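AvrA (Salmonella typhimurium, PDB 6BE0) probably transfers acetyl groups from acetyl-CoA to serine and threonine residues of target proteins, as a YopJ-family bacterial effector that binds inositol hexakisphosphate. Local coordinates at residues 196-210 / 229-241. Residues are numbered along the deposited sequence; the frame is centred on the assembly and turned at random.
With IHP (inositol hexakisphosphate), chain B; COA (coenzyme A), chain C.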
loop_
_atom_site.group_PDB
_atom_site.type_symbol
_atom_site.label_atom_id
_atom_site.label_comp_id
_atom_site.label_asym_id
_atom_site.label_seq_id
_atom_site.Cartn_x
_atom_site.Cartn_y
_atom_site.Cartn_z
ATOM N N LYS A 196 -3.250 7.334 -1.062
ATOM C CA LYS A 196 -2.696 8.198 -0.023
ATOM C C LYS A 196 -1.359 8.803 -0.451
ATOM O O LYS A 196 -1.029 9.925 -0.065
ATOM C CB LYS A 196 -2.523 7.422 1.285
ATOM C CG LYS A 196 -3.831 7.074 1.985
ATOM C CD LYS A 196 -4.534 8.321 2.507
ATOM C CE LYS A 196 -5.818 7.977 3.247
ATOM N NZ LYS A 196 -6.865 7.430 2.338
ATOM N N LEU A 197 -0.591 8.061 -1.246
ATOM C CA LEU A 197 0.675 8.565 -1.772
ATOM C C LEU A 197 0.445 9.824 -2.605
ATOM O O LEU A 197 1.304 10.705 -2.670
ATOM C CB LEU A 197 1.379 7.497 -2.614
ATOM C CG LEU A 197 2.045 6.344 -1.859
ATOM C CD1 LEU A 197 2.439 5.234 -2.825
ATOM C CD2 LEU A 197 3.256 6.827 -1.080
ATOM N N GLN A 198 -0.719 9.899 -3.242
ATOM C CA GLN A 198 -1.096 11.072 -4.022
ATOM C C GLN A 198 -1.525 12.219 -3.112
ATOM O O GLN A 198 -1.070 13.350 -3.269
ATOM C CB GLN A 198 -2.225 10.718 -4.998
ATOM C CG GLN A 198 -3.053 11.906 -5.487
ATOM C CD GLN A 198 -2.212 12.986 -6.133
ATOM O OE1 GLN A 198 -1.081 12.741 -6.554
ATOM N NE2 GLN A 198 -2.761 14.194 -6.213
ATOM N N LEU A 199 -2.403 11.916 -2.162
ATOM C CA LEU A 199 -2.981 12.932 -1.291
ATOM C C LEU A 199 -1.953 13.524 -0.329
ATOM O O LEU A 199 -2.079 14.675 0.093
ATOM C CB LEU A 199 -4.148 12.336 -0.502
ATOM C CG LEU A 199 -5.299 11.812 -1.362
ATOM C CD1 LEU A 199 -6.193 10.881 -0.557
ATOM C CD2 LEU A 199 -6.104 12.968 -1.936
ATOM N N GLU A 200 -0.938 12.734 0.010
ATOM C CA GLU A 200 0.107 13.166 0.934
ATOM C C GLU A 200 1.373 13.541 0.172
ATOM O O GLU A 200 2.483 13.342 0.663
ATOM C CB GLU A 200 0.415 12.061 1.948
ATOM C CG GLU A 200 -0.789 11.584 2.750
ATOM C CD GLU A 200 -1.261 12.598 3.774
ATOM O OE1 GLU A 200 -0.681 13.704 3.840
ATOM O OE2 GLU A 200 -2.214 12.281 4.520
ATOM N N PHE A 201 1.190 14.085 -1.028
ATOM C CA PHE A 201 2.300 14.412 -1.917
ATOM C C PHE A 201 3.388 15.228 -1.221
ATOM O O PHE A 201 4.550 14.825 -1.198
ATOM C CB PHE A 201 1.786 15.178 -3.139
ATOM C CG PHE A 201 2.852 15.485 -4.153
ATOM C CD1 PHE A 201 3.640 16.619 -4.030
ATOM C CD2 PHE A 201 3.065 14.642 -5.230
ATOM C CE1 PHE A 201 4.623 16.902 -4.958
ATOM C CE2 PHE A 201 4.045 14.921 -6.161
ATOM C CZ PHE A 201 4.824 16.053 -6.026
ATOM N N MET A 202 3.012 16.372 -0.659
ATOM C CA MET A 202 3.972 17.256 -0.007
ATOM C C MET A 202 4.608 16.605 1.221
ATOM O O MET A 202 5.803 16.770 1.468
ATOM C CB MET A 202 3.297 18.569 0.397
ATOM C CG MET A 202 2.771 19.396 -0.770
ATOM S SD MET A 202 4.025 19.816 -2.003
ATOM C CE MET A 202 5.295 20.569 -0.989
ATOM N N ASN A 203 3.811 15.868 1.988
ATOM C CA ASN A 203 4.310 15.203 3.189
ATOM C C ASN A 203 5.323 14.104 2.879
ATOM O O ASN A 203 6.009 13.614 3.779
ATOM C CB ASN A 203 3.151 14.605 3.992
ATOM C CG ASN A 203 2.380 15.647 4.783
ATOM O OD1 ASN A 203 2.892 16.727 5.081
ATOM N ND2 ASN A 203 1.144 15.319 5.140
ATOM N N LEU A 204 5.411 13.719 1.609
ATOM C CA LEU A 204 6.293 12.637 1.185
ATOM C C LEU A 204 7.510 13.145 0.417
ATOM O O LEU A 204 8.286 12.355 -0.120
ATOM C CB LEU A 204 5.514 11.642 0.325
ATOM C CG LEU A 204 4.467 10.839 1.094
ATOM C CD1 LEU A 204 3.508 10.159 0.136
ATOM C CD2 LEU A 204 5.145 9.819 1.995
ATOM N N VAL A 205 7.678 14.460 0.363
ATOM C CA VAL A 205 8.840 15.037 -0.297
ATOM C C VAL A 205 10.123 14.609 0.412
ATOM O O VAL A 205 11.099 14.235 -0.235
ATOM C CB VAL A 205 8.765 16.579 -0.337
ATOM C CG1 VAL A 205 10.069 17.175 -0.858
ATOM C CG2 VAL A 205 7.599 17.031 -1.201
ATOM N N LYS A 206 10.113 14.661 1.740
ATOM C CA LYS A 206 11.319 14.410 2.525
ATOM C C LYS A 206 11.893 13.008 2.315
ATOM O O LYS A 206 13.101 12.853 2.139
ATOM C CB LYS A 206 11.041 14.628 4.016
ATOM C CG LYS A 206 12.279 14.458 4.890
ATOM C CD LYS A 206 12.058 14.970 6.307
ATOM C CE LYS A 206 13.279 14.721 7.187
ATOM N NZ LYS A 206 14.507 15.392 6.670
ATOM N N ILE A 207 11.039 11.989 2.336
ATOM C CA ILE A 207 11.515 10.614 2.201
ATOM C C ILE A 207 12.070 10.377 0.795
ATOM O O ILE A 207 13.024 9.621 0.614
ATOM C CB ILE A 207 10.400 9.581 2.509
ATOM C CG1 ILE A 207 10.974 8.161 2.493
ATOM C CG2 ILE A 207 9.246 9.709 1.523
ATOM C CD1 ILE A 207 10.048 7.113 3.086
ATOM N N HIS A 208 11.471 11.029 -0.195
ATOM C CA HIS A 208 11.971 10.959 -1.564
ATOM C C HIS A 208 13.284 11.719 -1.693
ATOM O O HIS A 208 14.180 11.322 -2.437
ATOM C CB HIS A 208 10.944 11.525 -2.544
ATOM C CG HIS A 208 9.868 10.556 -2.918
ATOM N ND1 HIS A 208 10.106 9.450 -3.704
ATOM C CD2 HIS A 208 8.548 10.528 -2.618
ATOM C CE1 HIS A 208 8.980 8.780 -3.871
ATOM N NE2 HIS A 208 8.019 9.414 -3.223
ATOM N N GLU A 209 13.382 12.820 -0.960
ATOM C CA GLU A 209 14.570 13.657 -0.978
ATOM C C GLU A 209 15.750 12.918 -0.357
ATOM O O GLU A 209 16.855 12.925 -0.898
ATOM C CB GLU A 209 14.297 14.964 -0.232
ATOM C CG GLU A 209 15.360 16.032 -0.405
ATOM C CD GLU A 209 14.920 17.376 0.143
ATOM O OE1 GLU A 209 13.846 17.434 0.781
ATOM O OE2 GLU A 209 15.642 18.374 -0.067
ATOM N N ASP A 210 15.504 12.268 0.776
ATOM C CA ASP A 210 16.544 11.524 1.476
ATOM C C ASP A 210 16.936 10.263 0.710
ATOM O O ASP A 210 18.069 9.794 0.813
ATOM C CB ASP A 210 16.080 11.158 2.889
ATOM C CG ASP A 210 16.104 12.344 3.839
ATOM O OD1 ASP A 210 16.784 13.350 3.537
ATOM O OD2 ASP A 210 15.450 12.265 4.900
ATOM N N ASP A 229 8.183 5.303 10.398
ATOM C CA ASP A 229 7.208 6.047 11.193
ATOM C C ASP A 229 7.598 7.517 11.337
ATOM O O ASP A 229 6.738 8.376 11.528
ATOM C CB ASP A 229 7.050 5.413 12.579
ATOM C CG ASP A 229 6.389 4.044 12.528
ATOM O OD1 ASP A 229 5.768 3.712 11.496
ATOM O OD2 ASP A 229 6.483 3.300 13.528
ATOM N N ARG A 230 8.892 7.801 11.245
ATOM C CA ARG A 230 9.385 9.169 11.375
ATOM C C ARG A 230 9.185 9.963 10.086
ATOM O O ARG A 230 9.232 11.194 10.097
ATOM C CB ARG A 230 10.866 9.168 11.755
ATOM C CG ARG A 230 11.190 8.364 13.001
ATOM C CD ARG A 230 12.687 8.318 13.249
ATOM N NE ARG A 230 13.043 7.315 14.249
ATOM C CZ ARG A 230 14.287 6.939 14.528
ATOM N NH1 ARG A 230 15.313 7.481 13.879
ATOM N NH2 ARG A 230 14.508 6.015 15.454
ATOM N N TYR A 231 8.961 9.255 8.982
ATOM C CA TYR A 231 8.816 9.884 7.672
ATOM C C TYR A 231 7.356 10.042 7.256
ATOM O O TYR A 231 6.961 11.089 6.738
ATOM C CB TYR A 231 9.549 9.068 6.603
ATOM C CG TYR A 231 11.044 9.295 6.545
ATOM C CD1 TYR A 231 11.572 10.399 5.889
ATOM C CD2 TYR A 231 11.926 8.398 7.128
ATOM C CE1 TYR A 231 12.937 10.608 5.826
ATOM C CE2 TYR A 231 13.293 8.598 7.071
ATOM C CZ TYR A 231 13.792 9.704 6.419
ATOM O OH TYR A 231 15.153 9.905 6.358
ATOM N N LEU A 232 6.561 9.002 7.483
ATOM C CA LEU A 232 5.240 8.900 6.870
ATOM C C LEU A 232 4.126 9.516 7.719
ATOM O O LEU A 232 4.199 9.506 8.948
ATOM C CB LEU A 232 4.925 7.432 6.581
ATOM C CG LEU A 232 5.974 6.730 5.714
ATOM C CD1 LEU A 232 5.649 5.252 5.550
ATOM C CD2 LEU A 232 6.091 7.405 4.351
ATOM N N PRO A 233 3.087 10.054 7.055
ATOM C CA PRO A 233 1.979 10.730 7.737
ATOM C C PRO A 233 0.963 9.758 8.334
ATOM O O PRO A 233 1.028 8.558 8.074
ATOM C CB PRO A 233 1.350 11.563 6.622
ATOM C CG PRO A 233 1.579 10.757 5.398
ATOM C CD PRO A 233 2.913 10.080 5.590
ATOM N N VAL A 234 0.030 10.292 9.117
ATOM C CA VAL A 234 -0.917 9.482 9.879
ATOM C C VAL A 234 -1.858 8.682 8.980
ATOM O O VAL A 234 -2.242 7.562 9.315
ATOM C CB VAL A 234 -1.765 10.367 10.822
ATOM C CG1 VAL A 234 -2.692 9.516 11.683
ATOM C CG2 VAL A 234 -0.863 11.224 11.702
ATOM N N SER A 235 -2.220 9.259 7.839
ATOM C CA SER A 235 -3.220 8.665 6.955
ATOM C C SER A 235 -2.807 7.294 6.417
ATOM O O SER A 235 -3.643 6.540 5.919
ATOM C CB SER A 235 -3.506 9.607 5.786
ATOM O OG SER A 235 -2.339 9.840 5.021
ATOM N N PHE A 236 -1.521 6.973 6.520
ATOM C CA PHE A 236 -1.011 5.688 6.054
ATOM C C PHE A 236 -1.353 4.546 7.010
ATOM O O PHE A 236 -1.330 3.378 6.622
ATOM C CB PHE A 236 0.506 5.762 5.868
ATOM C CG PHE A 236 0.929 6.355 4.554
ATOM C CD1 PHE A 236 0.379 7.542 4.106
ATOM C CD2 PHE A 236 1.885 5.728 3.774
ATOM C CE1 PHE A 236 0.765 8.089 2.898
ATOM C CE2 PHE A 236 2.277 6.271 2.566
ATOM C CZ PHE A 236 1.717 7.453 2.129
ATOM N N TYR A 237 -1.674 4.892 8.254
ATOM C CA TYR A 237 -1.827 3.905 9.321
ATOM C C TYR A 237 -3.275 3.688 9.746
ATOM O O TYR A 237 -3.536 3.128 10.810
ATOM C CB TYR A 237 -1.001 4.335 10.532
ATOM C CG TYR A 237 0.472 4.423 10.237
ATOM C CD1 TYR A 237 1.336 3.409 10.621
ATOM C CD2 TYR A 237 0.997 5.513 9.560
ATOM C CE1 TYR A 237 2.686 3.482 10.347
ATOM C CE2 TYR A 237 2.344 5.595 9.279
ATOM C CZ TYR A 237 3.185 4.578 9.675
ATOM O OH TYR A 237 4.529 4.655 9.400
ATOM N N LYS A 238 -4.215 4.120 8.917
ATOM C CA LYS A 238 -5.625 4.008 9.263
ATOM C C LYS A 238 -6.075 2.551 9.336
ATOM O O LYS A 238 -6.950 2.206 10.131
ATOM C CB LYS A 238 -6.479 4.769 8.252
ATOM C CG LYS A 238 -6.193 6.263 8.213
ATOM C CD LYS A 238 -7.050 6.979 7.178
ATOM C CE LYS A 238 -8.528 6.895 7.524
ATOM N NZ LYS A 238 -9.359 7.746 6.632
ATOM N N HIS A 239 -5.465 1.701 8.513
ATOM C CA HIS A 239 -5.833 0.287 8.450
ATOM C C HIS A 239 -4.871 -0.604 9.228
ATOM O O HIS A 239 -4.890 -1.824 9.063
ATOM C CB HIS A 239 -5.890 -0.183 6.994
ATOM C CG HIS A 239 -6.900 0.545 6.163
ATOM N ND1 HIS A 239 -8.258 0.386 6.335
ATOM C CD2 HIS A 239 -6.750 1.433 5.150
ATOM C CE1 HIS A 239 -8.902 1.146 5.468
ATOM N NE2 HIS A 239 -8.011 1.791 4.737
ATOM N N THR A 240 -4.033 -0.000 10.069
ATOM C CA THR A 240 -3.069 -0.759 10.863
ATOM C C THR A 240 -3.760 -1.868 11.643
ATOM O O THR A 240 -4.731 -1.628 12.361
ATOM C CB THR A 240 -2.306 0.140 11.855
ATOM O OG1 THR A 240 -1.687 1.219 11.148
ATOM C CG2 THR A 240 -1.233 -0.657 12.590
ATOM N N GLN A 241 -3.248 -3.085 11.488
ATOM C CA GLN A 241 -3.824 -4.258 12.127
ATOM C C GLN A 241 -3.025 -4.636 13.369
ATOM O O GLN A 241 -2.321 -5.641 13.385
ATOM C CB GLN A 241 -3.875 -5.423 11.136
ATOM C CG GLN A 241 -4.866 -5.197 10.003
ATOM C CD GLN A 241 -4.738 -6.209 8.883
ATOM O OE1 GLN A 241 -3.650 -6.712 8.603
ATOM N NE2 GLN A 241 -5.854 -6.512 8.231
HETATM C C1 IHP B . -11.493 8.897 1.888
HETATM C C2 IHP B . -10.875 7.505 1.839
HETATM C C3 IHP B . -11.204 6.713 3.094
HETATM C C4 IHP B . -12.699 6.676 3.330
HETATM C C5 IHP B . -13.188 8.093 3.562
HETATM C C6 IHP B . -12.957 8.941 2.320
HETATM O O11 IHP B . -11.339 9.495 0.613
HETATM P P1 IHP B . -10.188 10.583 0.428
HETATM O O21 IHP B . -9.536 10.398 -0.924
HETATM O O31 IHP B . -9.127 10.432 1.497
HETATM O O41 IHP B . -10.793 11.959 0.507
HETATM O O12 IHP B . -11.324 6.802 0.659
HETATM P P2 IHP B . -10.282 6.380 -0.455
HETATM O O22 IHP B . -9.451 7.565 -0.887
HETATM O O32 IHP B . -9.349 5.311 0.064
HETATM O O42 IHP B . -11.026 5.845 -1.659
HETATM O O13 IHP B . -10.672 5.392 2.987
HETATM P P3 IHP B . -9.451 4.967 3.917
HETATM O O23 IHP B . -8.496 4.097 3.136
HETATM O O33 IHP B . -8.705 6.180 4.423
HETATM O O43 IHP B . -9.966 4.181 5.094
HETATM O O14 IHP B . -13.024 5.788 4.416
HETATM P P4 IHP B . -12.706 6.091 5.967
HETATM O O24 IHP B . -12.124 4.852 6.608
HETATM O O34 IHP B . -11.725 7.229 6.134
HETATM O O44 IHP B . -13.983 6.422 6.691
HETATM O O15 IHP B . -14.569 8.125 3.925
HETATM P P5 IHP B . -15.077 9.273 4.892
HETATM O O25 IHP B . -14.058 10.391 4.952
HETATM O O35 IHP B . -16.385 9.813 4.371
HETATM O O45 IHP B . -15.289 8.737 6.287
HETATM O O16 IHP B . -13.812 8.512 1.261
HETATM P P6 IHP B . -14.670 9.574 0.498
HETATM O O26 IHP B . -15.695 8.876 -0.359
HETATM O O36 IHP B . -15.373 10.473 1.481
HETATM O O46 IHP B . -13.789 10.410 -0.397
HETATM N N1A COA C . -5.911 -9.855 11.574
HETATM C C2A COA C . -5.764 -8.752 12.368
HETATM N N3A COA C . -4.697 -8.653 13.216
HETATM C C4A COA C . -3.767 -9.657 13.281
HETATM C C5A COA C . -3.905 -10.749 12.498
HETATM C C6A COA C . -4.993 -10.839 11.637
HETATM N N6A COA C . -5.665 -11.624 10.651
HETATM N N7A COA C . -2.859 -11.587 12.747
HETATM C C8A COA C . -2.074 -11.004 13.690
HETATM N N9A COA C . -2.628 -9.816 14.024
HETATM C C1B COA C . -2.152 -8.859 14.967
HETATM C C2B COA C . -2.893 -8.860 16.054
HETATM O O2B COA C . -3.884 -7.798 15.990
HETATM C C3B COA C . -1.859 -8.604 17.275
HETATM O O3B COA C . -1.493 -7.225 17.348
HETATM P P3B COA C . -1.874 -6.379 18.667
HETATM O O7A COA C . -3.367 -6.146 18.708
HETATM O O8A COA C . -1.447 -7.138 19.899
HETATM O O9A COA C . -1.160 -5.044 18.635
HETATM C C4B COA C . -0.777 -9.355 16.964
HETATM O O4B COA C . -0.690 -9.269 15.445
HETATM C C5B COA C . -0.984 -10.796 17.409
HETATM O O5B COA C . 0.045 -11.621 16.874
HETATM P P1A COA C . 1.145 -12.241 17.858
HETATM O O1A COA C . 1.324 -11.345 19.074
HETATM O O2A COA C . 0.699 -13.625 18.297
HETATM O O3A COA C . 2.525 -12.360 17.087
HETATM O O HOH W 1 8.336 12.130 3.971
HETATM O O HOH W 2 5.083 12.594 6.486
#
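The contact borders the inositol hexakisphosphate pocket of this YopJ-family acetyltransferase: Lys196, at the end of helix 186-199, packs against Ser235 and Phe236 in the loop that leads to helix 243-252, and Lys196, Lys238 and His239 reach the ligand. The chain of Lys196, bent at chi2 (-68°) and again at chi4, runs past Ser235, CD lying 3.7 Å from Ser235 OG, and delivers NZ to phosphate oxygen O33 of the ligand at 3.0 Å. Lys238 NZ bonds the same oxygen, and His239 presents the edge of its ring, NE2 donating to ligand O23 at 2.8 Å. Lys196 NZ and Lys238 NZ share O33, which probably offsets the closeness of their like charges.

Behind this polar front the Phe236 ring packs against the end of helix 186-199 and Leu204. Glu200 CG sits at its edge in the ring plane, Leu197 CD2 reaches Phe236 CZ at 3.6 Å, and Leu204 CD1 approaches the same carbon. Glu200, just past the helix end, bends at chi2 (-72°), its CG running alongside Pro233 CG; its OE2 accepts a very short bond from Ser235 OG, while Asn203 ND2 holds OE1 from 31° outside the carboxylate plane. Leu204 CD2 meets Leu232 CD2 at 3.5 Å, continuing the apolar layer towards Phe142 of strand 136-143.

Farther along, Ile207 CB packs 3.7 Å from Tyr231 CD1, with CG1 over one face of the ring. Tyr231 OH donates to Asp210 OD2 at 2.8 Å, on the anti side but tilted out of the plane of a carboxylate whose other oxygen is salt-bridged to Arg215. A water donates to Asn203 O and Tyr231 O and accepts from Ile207 N. Apolar packing and hydrogen-bonded carboxylates thus tie the helix pair 186-199 and 205-212 to a loop whose far end, at Gln241, borders coenzyme A, leaving Lys196, Lys238 and His239 gathered in a basic inositol phosphate-binding site.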